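Local atomic coordinates of cyclic di-GMP receptor atypical PilZ domain-containing protein (Xanthomonas campestris pv. campestris, PDB entry 3RQA), a protein that is of uncharacterised function but carries an atypical PilZ domain of the cyclic di-GMP receptor family and assembles into a tetramer through a parallel helical bundle. Residues Glu17-Ala31 against Leu99-Leu113. Sequence-based numbering, arbitrary orientation.
Sequences ELFADTLSCELRLPA and LALGTVHWSVRGIRL
Glu17 O takes a weak hydrogen bond from NH1 of Arg109. Leu18 CD2 lies against the CA of Gly110, where absence of a side chain makes room. Ser107 OG donates to Leu18 O (2.8 Å) from above the carbonyl plane and accepts from the N of Arg109, forming an ST turn, a double role that suits a small hydroxyl at the turn between strands 101-107 and 110-115. With CG of Phe19 anti to its carbonyl carbon (chi1 -45°), His105 ND1 stands over the centre of one ring face, the planes inclined at 48°; Leu18 CB covers the opposite face. The extended Arg109 reaches just beyond helix 12-19, where NH1 and NH2 both donate to Ala20 O, at 2.8 and 2.9 Å; arginine suits because two N-H groups can grip one oxygen in the guanidinium plane. Thr22 packs its methyl on that flat group's face, while a water links OG1 to Leu23 O and Val108 N. Along strand 24-31, antiparallel hydrogen-bonded pairs join Cys25 with Trp106, Leu27 with Val104 and Leu29 with Gly102. Glu26 bends at chi2 (79°), bringing OE2 to Arg112 NH2 in a long 3.6 Å salt bridge, secondary to that between Arg112 NH1 and Asp15. On the other face, Leu29 CD2 presses tightly on Val104 CG2 (3.4 Å), and small Ala31 meets Val104 CG1. Strand 101-107 lies between 24-34 and 110-115 in the six-stranded PilZ barrel, with helix 165-185 packing on Trp106 and Leu27.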
ATOM      1  N   GLU C  17      27.806  28.523 -12.920  1.00 31.49           N
ATOM      2  CA  GLU C  17      27.188  28.648 -11.606  1.00 31.37           C
ATOM      3  C   GLU C  17      26.785  27.289 -11.023  1.00 29.15           C
ATOM      4  O   GLU C  17      27.053  26.992  -9.867  1.00 26.03           O
ATOM      5  CB  GLU C  17      25.947  29.541 -11.672  1.00 34.20           C
ATOM      6  CG  GLU C  17      25.328  29.809 -10.298  1.00 38.89           C
ATOM      7  CD  GLU C  17      24.170  30.791 -10.339  1.00 41.04           C
ATOM      8  OE1 GLU C  17      24.243  31.775 -11.111  1.00 42.44           O
ATOM      9  OE2 GLU C  17      23.193  30.590  -9.584  1.00 43.33           O
ATOM     10  N   LEU C  18      26.134  26.471 -11.840  1.00 27.51           N
ATOM     11  CA  LEU C  18      25.659  25.168 -11.402  1.00 26.94           C
ATOM     12  C   LEU C  18      26.697  24.059 -11.270  1.00 26.42           C
ATOM     13  O   LEU C  18      26.653  23.285 -10.314  1.00 26.71           O
ATOM     14  CB  LEU C  18      24.542  24.680 -12.336  1.00 24.33           C
ATOM     15  CG  LEU C  18      23.252  25.510 -12.405  1.00 24.36           C
ATOM     16  CD1 LEU C  18      22.273  24.839 -13.364  1.00 20.87           C
ATOM     17  CD2 LEU C  18      22.641  25.657 -11.016  1.00 21.61           C
ATOM     18  N   PHE C  19      27.638  23.992 -12.204  1.00 26.98           N
ATOM     19  CA  PHE C  19      28.602  22.903 -12.197  1.00 28.26           C
ATOM     20  C   PHE C  19      30.073  23.138 -11.870  1.00 30.44           C
ATOM     21  O   PHE C  19      30.791  22.174 -11.599  1.00 29.31           O
ATOM     22  CB  PHE C  19      28.506  22.178 -13.532  1.00 29.22           C
ATOM     23  CG  PHE C  19      27.096  21.924 -13.971  1.00 29.59           C
ATOM     24  CD1 PHE C  19      26.264  21.087 -13.231  1.00 28.91           C
ATOM     25  CD2 PHE C  19      26.591  22.536 -15.117  1.00 29.81           C
ATOM     26  CE1 PHE C  19      24.950  20.858 -13.626  1.00 29.36           C
ATOM     27  CE2 PHE C  19      25.277  22.315 -15.523  1.00 28.52           C
ATOM     28  CZ  PHE C  19      24.454  21.470 -14.771  1.00 29.65           C
ATOM     29  N   ALA C  20      30.536  24.382 -11.890  1.00 28.77           N
ATOM     30  CA  ALA C  20      31.943  24.623 -11.603  1.00 29.73           C
ATOM     31  C   ALA C  20      32.351  24.238 -10.175  1.00 30.35           C
ATOM     32  O   ALA C  20      31.661  24.564  -9.203  1.00 28.97           O
ATOM     33  CB  ALA C  20      32.292  26.088 -11.868  1.00 30.28           C
ATOM     34  N   ASP C  21      33.475  23.535 -10.065  1.00 29.29           N
ATOM     35  CA  ASP C  21      34.028  23.123  -8.772  1.00 30.16           C
ATOM     36  C   ASP C  21      33.098  22.291  -7.889  1.00 29.67           C
ATOM     37  O   ASP C  21      33.125  22.399  -6.662  1.00 27.64           O
ATOM     38  CB  ASP C  21      34.504  24.354  -7.976  1.00 32.28           C
ATOM     39  CG  ASP C  21      35.550  25.172  -8.726  1.00 33.63           C
ATOM     40  OD1 ASP C  21      36.331  24.574  -9.487  1.00 33.20           O
ATOM     41  OD2 ASP C  21      35.601  26.405  -8.541  1.00 36.75           O
ATOM     42  N   THR C  22      32.273  21.465  -8.513  1.00 30.15           N
ATOM     43  CA  THR C  22      31.380  20.603  -7.763  1.00 30.23           C
ATOM     44  C   THR C  22      31.064  19.383  -8.595  1.00 30.14           C
ATOM     45  O   THR C  22      31.048  19.448  -9.824  1.00 28.83           O
ATOM     46  CB  THR C  22      30.067  21.309  -7.384  1.00 32.26           C
ATOM     47  OG1 THR C  22      29.339  20.469  -6.485  1.00 32.75           O
ATOM     48  CG2 THR C  22      29.209  21.584  -8.618  1.00 29.94           C
ATOM     49  N   LEU C  23      30.823  18.268  -7.919  1.00 29.65           N
ATOM     50  CA  LEU C  23      30.515  17.016  -8.590  1.00 30.55           C
ATOM     51  C   LEU C  23      29.279  17.222  -9.458  1.00 32.98           C
ATOM     52  O   LEU C  23      28.205  17.551  -8.955  1.00 30.76           O
ATOM     53  CB  LEU C  23      30.242  15.924  -7.561  1.00 31.17           C
ATOM     54  CG  LEU C  23      30.513  14.480  -7.987  1.00 34.83           C
ATOM     55  CD1 LEU C  23      29.895  13.530  -6.968  1.00 33.73           C
ATOM     56  CD2 LEU C  23      29.935  14.220  -9.370  1.00 36.77           C
ATOM     57  N   SER C  24      29.445  17.045 -10.764  1.00 34.83           N
ATOM     58  CA  SER C  24      28.339  17.201 -11.705  1.00 37.01           C
ATOM     59  C   SER C  24      28.290  15.948 -12.526  1.00 37.08           C
ATOM     60  O   SER C  24      29.283  15.580 -13.135  1.00 38.20           O
ATOM     61  CB  SER C  24      28.571  18.400 -12.628  1.00 38.24           C
ATOM     62  OG  SER C  24      28.578  19.610 -11.892  1.00 39.76           O
ATOM     63  N   CYS C  25      27.134  15.298 -12.545  1.00 37.65           N
ATOM     64  CA  CYS C  25      26.973  14.059 -13.292  1.00 38.25           C
ATOM     65  C   CYS C  25      26.064  14.210 -14.506  1.00 37.99           C
ATOM     66  O   CYS C  25      25.017  14.871 -14.446  1.00 34.68           O
ATOM     67  CB  CYS C  25      26.414  12.962 -12.374  1.00 40.10           C
ATOM     68  SG  CYS C  25      27.400  12.644 -10.893  1.00 41.76           S
ATOM     69  N   GLU C  26      26.486  13.592 -15.609  1.00 36.57           N
ATOM     70  CA  GLU C  26      25.740  13.600 -16.862  1.00 36.79           C
ATOM     71  C   GLU C  26      25.107  12.224 -16.977  1.00 36.27           C
ATOM     72  O   GLU C  26      25.809  11.244 -17.194  1.00 38.14           O
ATOM     73  CB  GLU C  26      26.696  13.827 -18.034  1.00 38.91           C
ATOM     74  CG  GLU C  26      26.067  13.751 -19.426  1.00 44.95           C
ATOM     75  CD  GLU C  26      25.326  15.020 -19.815  1.00 48.49           C
ATOM     76  OE1 GLU C  26      24.961  15.143 -21.005  1.00 50.60           O
ATOM     77  OE2 GLU C  26      25.109  15.893 -18.940  1.00 50.12           O
ATOM     78  N   LEU C  27      23.793  12.135 -16.817  1.00 34.26           N
ATOM     79  CA  LEU C  27      23.128  10.845 -16.913  1.00 32.57           C
ATOM     80  C   LEU C  27      21.722  10.932 -17.515  1.00 34.81           C
ATOM     81  O   LEU C  27      21.165  12.021 -17.692  1.00 34.55           O
ATOM     82  CB  LEU C  27      23.043  10.194 -15.533  1.00 32.22           C
ATOM     83  CG  LEU C  27      22.148  10.879 -14.494  1.00 32.25           C
ATOM     84  CD1 LEU C  27      21.785   9.898 -13.375  1.00 31.64           C
ATOM     85  CD2 LEU C  27      22.865  12.098 -13.941  1.00 33.43           C
ATOM     86  N   ARG C  28      21.155   9.770 -17.822  1.00 33.72           N
ATOM     87  CA  ARG C  28      19.820   9.688 -18.389  1.00 36.76           C
ATOM     88  C   ARG C  28      18.868   9.103 -17.358  1.00 35.92           C
ATOM     89  O   ARG C  28      19.138   8.057 -16.772  1.00 35.97           O
ATOM     90  CB  ARG C  28      19.826   8.816 -19.653  1.00 39.82           C
ATOM     91  CG  ARG C  28      18.438   8.454 -20.181  1.00 45.42           C
ATOM     92  CD  ARG C  28      18.509   7.751 -21.538  1.00 48.97           C
ATOM     93  NE  ARG C  28      19.011   8.639 -22.584  1.00 51.98           N
ATOM     94  CZ  ARG C  28      18.287   9.587 -23.173  1.00 53.92           C
ATOM     95  NH1 ARG C  28      17.022   9.769 -22.826  1.00 54.55           N
ATOM     96  NH2 ARG C  28      18.834  10.368 -24.097  1.00 56.04           N
ATOM     97  N   LEU C  29      17.754   9.787 -17.134  1.00 33.47           N
ATOM     98  CA  LEU C  29      16.764   9.305 -16.180  1.00 33.94           C
ATOM     99  C   LEU C  29      15.486  10.114 -16.354  1.00 34.26           C
ATOM    100  O   LEU C  29      15.504  11.185 -16.964  1.00 33.49           O
ATOM    101  CB  LEU C  29      17.278   9.453 -14.741  1.00 34.54           C
ATOM    102  CG  LEU C  29      17.155  10.812 -14.039  1.00 33.63           C
ATOM    103  CD1 LEU C  29      17.470  10.644 -12.564  1.00 35.35           C
ATOM    104  CD2 LEU C  29      18.075  11.821 -14.669  1.00 33.02           C
ATOM    105  N   PRO C  30      14.356   9.606 -15.844  1.00 32.36           N
ATOM    106  CA  PRO C  30      13.140  10.400 -16.017  1.00 32.17           C
ATOM    107  C   PRO C  30      13.240  11.748 -15.312  1.00 30.52           C
ATOM    108  O   PRO C  30      13.407  11.813 -14.094  1.00 28.85           O
ATOM    109  CB  PRO C  30      12.029   9.488 -15.473  1.00 33.08           C
ATOM    110  CG  PRO C  30      12.752   8.399 -14.720  1.00 33.97           C
ATOM    111  CD  PRO C  30      14.038   8.225 -15.451  1.00 33.21           C
ATOM    112  N   ALA C  31      13.152  12.818 -16.103  1.00 29.37           N
ATOM    113  CA  ALA C  31      13.268  14.179 -15.585  1.00 30.90           C
ATOM    114  C   ALA C  31      12.281  15.144 -16.212  1.00 32.15           C
ATOM    115  O   ALA C  31      11.866  14.971 -17.360  1.00 30.15           O
ATOM    116  CB  ALA C  31      14.673  14.692 -15.813  1.00 31.05           C
ATOM    117  N   LEU C  99       7.561  10.446 -16.102  1.00 38.78           N
ATOM    118  CA  LEU C  99       8.290  11.556 -16.691  1.00 37.38           C
ATOM    119  C   LEU C  99       8.978  10.988 -17.924  1.00 36.48           C
ATOM    120  O   LEU C  99       9.168   9.782 -18.030  1.00 34.36           O
ATOM    121  CB  LEU C  99       9.343  12.075 -15.712  1.00 37.57           C
ATOM    122  CG  LEU C  99       8.828  12.650 -14.391  1.00 38.58           C
ATOM    123  CD1 LEU C  99       9.948  12.635 -13.361  1.00 38.93           C
ATOM    124  CD2 LEU C  99       8.295  14.061 -14.616  1.00 34.87           C
ATOM    125  N   ALA C 100       9.348  11.850 -18.857  1.00 35.94           N
ATOM    126  CA  ALA C 100      10.030  11.384 -20.052  1.00 36.86           C
ATOM    127  C   ALA C 100      11.512  11.203 -19.759  1.00 35.55           C
ATOM    128  O   ALA C 100      12.096  11.960 -18.995  1.00 33.73           O
ATOM    129  CB  ALA C 100       9.847  12.384 -21.184  1.00 38.15           C
ATOM    130  N   LEU C 101      12.109  10.189 -20.373  1.00 36.05           N
ATOM    131  CA  LEU C 101      13.530   9.913 -20.212  1.00 36.79           C
ATOM    132  C   LEU C 101      14.359  10.997 -20.892  1.00 38.03           C
ATOM    133  O   LEU C 101      14.068  11.402 -22.018  1.00 37.51           O
ATOM    134  CB  LEU C 101      13.872   8.568 -20.836  1.00 38.37           C
ATOM    135  CG  LEU C 101      13.968   7.367 -19.910  1.00 40.52           C
ATOM    136  CD1 LEU C 101      14.172   6.110 -20.747  1.00 41.26           C
ATOM    137  CD2 LEU C 101      15.130   7.574 -18.942  1.00 41.91           C
ATOM    138  N   GLY C 102      15.399  11.462 -20.216  1.00 37.11           N
ATOM    139  CA  GLY C 102      16.230  12.487 -20.812  1.00 36.77           C
ATOM    140  C   GLY C 102      17.636  12.558 -20.245  1.00 36.50           C
ATOM    141  O   GLY C 102      17.895  12.145 -19.115  1.00 34.94           O
ATOM    142  N   THR C 103      18.553  13.073 -21.053  1.00 35.82           N
ATOM    143  CA  THR C 103      19.927  13.226 -20.625  1.00 36.45           C
ATOM    144  C   THR C 103      19.954  14.531 -19.855  1.00 34.24           C
ATOM    145  O   THR C 103      19.425  15.542 -20.317  1.00 34.56           O
ATOM    146  CB  THR C 103      20.883  13.303 -21.824  1.00 38.57           C
ATOM    147  OG1 THR C 103      20.768  12.098 -22.595  1.00 41.16           O
ATOM    148  CG2 THR C 103      22.320  13.463 -21.346  1.00 38.68           C
ATOM    149  N   VAL C 104      20.539  14.494 -18.666  1.00 31.94           N
ATOM    150  CA  VAL C 104      20.609  15.671 -17.815  1.00 30.24           C
ATOM    151  C   VAL C 104      21.997  15.804 -17.188  1.00 30.79           C
ATOM    152  O   VAL C 104      22.771  14.846 -17.170  1.00 31.15           O
ATOM    153  CB  VAL C 104      19.546  15.583 -16.679  1.00 30.04           C
ATOM    154  CG1 VAL C 104      18.192  15.229 -17.266  1.00 27.50           C
ATOM    155  CG2 VAL C 104      19.957  14.531 -15.645  1.00 30.27           C
ATOM    156  N   HIS C 105      22.305  17.003 -16.699  1.00 28.41           N
ATOM    157  CA  HIS C 105      23.563  17.271 -16.029  1.00 28.94           C
ATOM    158  C   HIS C 105      23.118  17.722 -14.648  1.00 26.99           C
ATOM    159  O   HIS C 105      22.564  18.812 -14.474  1.00 28.74           O
ATOM    160  CB  HIS C 105      24.359  18.369 -16.735  1.00 31.92           C
ATOM    161  CG  HIS C 105      25.841  18.240 -16.557  1.00 35.61           C
ATOM    162  ND1 HIS C 105      26.695  19.320 -16.601  1.00 39.78           N
ATOM    163  CD2 HIS C 105      26.620  17.155 -16.333  1.00 37.15           C
ATOM    164  CE1 HIS C 105      27.936  18.907 -16.409  1.00 39.37           C
ATOM    165  NE2 HIS C 105      27.916  17.597 -16.244  1.00 38.11           N
ATOM    166  N   TRP C 106      23.383  16.871 -13.669  1.00 26.12           N
ATOM    167  CA  TRP C 106      22.953  17.079 -12.294  1.00 23.85           C
ATOM    168  C   TRP C 106      24.060  17.289 -11.255  1.00 24.71           C
ATOM    169  O   TRP C 106      25.004  16.502 -11.170  1.00 25.60           O
ATOM    170  CB  TRP C 106      22.099  15.860 -11.914  1.00 21.63           C
ATOM    171  CG  TRP C 106      21.304  15.928 -10.663  1.00 21.17           C
ATOM    172  CD1 TRP C 106      21.015  17.036  -9.917  1.00 21.67           C
ATOM    173  CD2 TRP C 106      20.607  14.837 -10.051  1.00 21.40           C
ATOM    174  NE1 TRP C 106      20.175  16.703  -8.881  1.00 21.28           N
ATOM    175  CE2 TRP C 106      19.909  15.358  -8.939  1.00 21.70           C
ATOM    176  CE3 TRP C 106      20.505  13.467 -10.335  1.00 20.19           C
ATOM    177  CZ2 TRP C 106      19.112  14.552  -8.106  1.00 21.20           C
ATOM    178  CZ3 TRP C 106      19.715  12.665  -9.505  1.00 21.81           C
ATOM    179  CH2 TRP C 106      19.031  13.212  -8.405  1.00 20.28           C
ATOM    180  N   SER C 107      23.926  18.353 -10.467  1.00 23.09           N
ATOM    181  CA  SER C 107      24.865  18.657  -9.386  1.00 23.06           C
ATOM    182  C   SER C 107      24.003  19.005  -8.168  1.00 21.79           C
ATOM    183  O   SER C 107      22.783  19.087  -8.266  1.00 22.15           O
ATOM    184  CB  SER C 107      25.772  19.851  -9.731  1.00 22.12           C
ATOM    185  OG  SER C 107      25.155  21.092  -9.411  1.00 21.89           O
ATOM    186  N   VAL C 108      24.645  19.206  -7.027  1.00 21.18           N
ATOM    187  CA  VAL C 108      23.950  19.541  -5.799  1.00 22.47           C
ATOM    188  C   VAL C 108      23.267  20.902  -5.914  1.00 23.08           C
ATOM    189  O   VAL C 108      22.283  21.163  -5.230  1.00 24.89           O
ATOM    190  CB  VAL C 108      24.943  19.574  -4.606  1.00 24.05           C
ATOM    191  CG1 VAL C 108      25.930  20.706  -4.786  1.00 27.32           C
ATOM    192  CG2 VAL C 108      24.198  19.734  -3.295  1.00 26.19           C
ATOM    193  N   ARG C 109      23.791  21.756  -6.787  1.00 23.56           N
ATOM    194  CA  ARG C 109      23.261  23.105  -6.982  1.00 24.88           C
ATOM    195  C   ARG C 109      22.047  23.222  -7.892  1.00 24.99           C
ATOM    196  O   ARG C 109      21.168  24.056  -7.661  1.00 25.06           O
ATOM    197  CB  ARG C 109      24.342  24.022  -7.549  1.00 25.17           C
ATOM    198  CG  ARG C 109      25.560  24.191  -6.669  1.00 27.36           C
ATOM    199  CD  ARG C 109      26.573  25.089  -7.354  1.00 28.92           C
ATOM    200  NE  ARG C 109      27.889  25.002  -6.735  1.00 30.55           N
ATOM    201  CZ  ARG C 109      29.025  25.044  -7.418  1.00 32.26           C
ATOM    202  NH1 ARG C 109      28.993  25.174  -8.740  1.00 30.47           N
ATOM    203  NH2 ARG C 109      30.189  24.940  -6.783  1.00 33.11           N
ATOM    204  N   GLY C 110      22.021  22.406  -8.940  1.00 24.43           N
ATOM    205  CA  GLY C 110      20.927  22.449  -9.897  1.00 22.82           C
ATOM    206  C   GLY C 110      21.044  21.389 -10.975  1.00 23.73           C
ATOM    207  O   GLY C 110      21.793  20.412 -10.830  1.00 21.66           O
ATOM    208  N   ILE C 111      20.314  21.590 -12.070  1.00 24.23           N
ATOM    209  CA  ILE C 111      20.303  20.632 -13.163  1.00 24.28           C
ATOM    210  C   ILE C 111      20.046  21.267 -14.533  1.00 26.26           C
ATOM    211  O   ILE C 111      19.377  22.291 -14.657  1.00 26.19           O
ATOM    212  CB  ILE C 111      19.229  19.527 -12.883  1.00 26.28           C
ATOM    213  CG1 ILE C 111      19.294  18.421 -13.935  1.00 26.88           C
ATOM    214  CG2 ILE C 111      17.839  20.144 -12.854  1.00 24.44           C
ATOM    215  CD1 ILE C 111      18.439  17.205 -13.571  1.00 28.16           C
ATOM    216  N   ARG C 112      20.618  20.649 -15.558  1.00 26.79           N
ATOM    217  CA  ARG C 112      20.449  21.086 -16.931  1.00 27.41           C
ATOM    218  C   ARG C 112      19.701  19.941 -17.587  1.00 28.22           C
ATOM    219  O   ARG C 112      20.220  18.820 -17.659  1.00 25.97           O
ATOM    220  CB  ARG C 112      21.801  21.259 -17.611  1.00 29.56           C
ATOM    221  CG  ARG C 112      21.740  21.616 -19.089  1.00 31.33           C
ATOM    222  CD  ARG C 112      23.154  21.818 -19.648  1.00 33.40           C
ATOM    223  NE  ARG C 112      23.809  20.557 -19.997  1.00 37.58           N
ATOM    224  CZ  ARG C 112      25.118  20.330 -19.893  1.00 40.13           C
ATOM    225  NH1 ARG C 112      25.937  21.275 -19.440  1.00 39.50           N
ATOM    226  NH2 ARG C 112      25.614  19.158 -20.261  1.00 40.82           N
ATOM    227  N   LEU C 113      18.476  20.216 -18.032  1.00 26.86           N
ATOM    228  CA  LEU C 113      17.649  19.203 -18.674  1.00 28.82           C
ATOM    229  C   LEU C 113      16.832  19.797 -19.817  1.00 30.41           C
ATOM    230  O   LEU C 113      16.648  21.021 -19.898  1.00 32.00           O
ATOM    231  CB  LEU C 113      16.727  18.553 -17.635  1.00 27.40           C
ATOM    232  CG  LEU C 113      15.801  19.474 -16.836  1.00 32.34           C
ATOM    233  CD1 LEU C 113      14.610  19.892 -17.680  1.00 29.27           C
ATOM    234  CD2 LEU C 113      15.327  18.747 -15.587  1.00 29.28           C
TER
HETATM  235  O   HOH W   1      27.429  18.612  -6.856  1.00 26.35           O
HETATM  236  O   HOH W   2      12.893  14.516 -19.831  1.00 32.61           O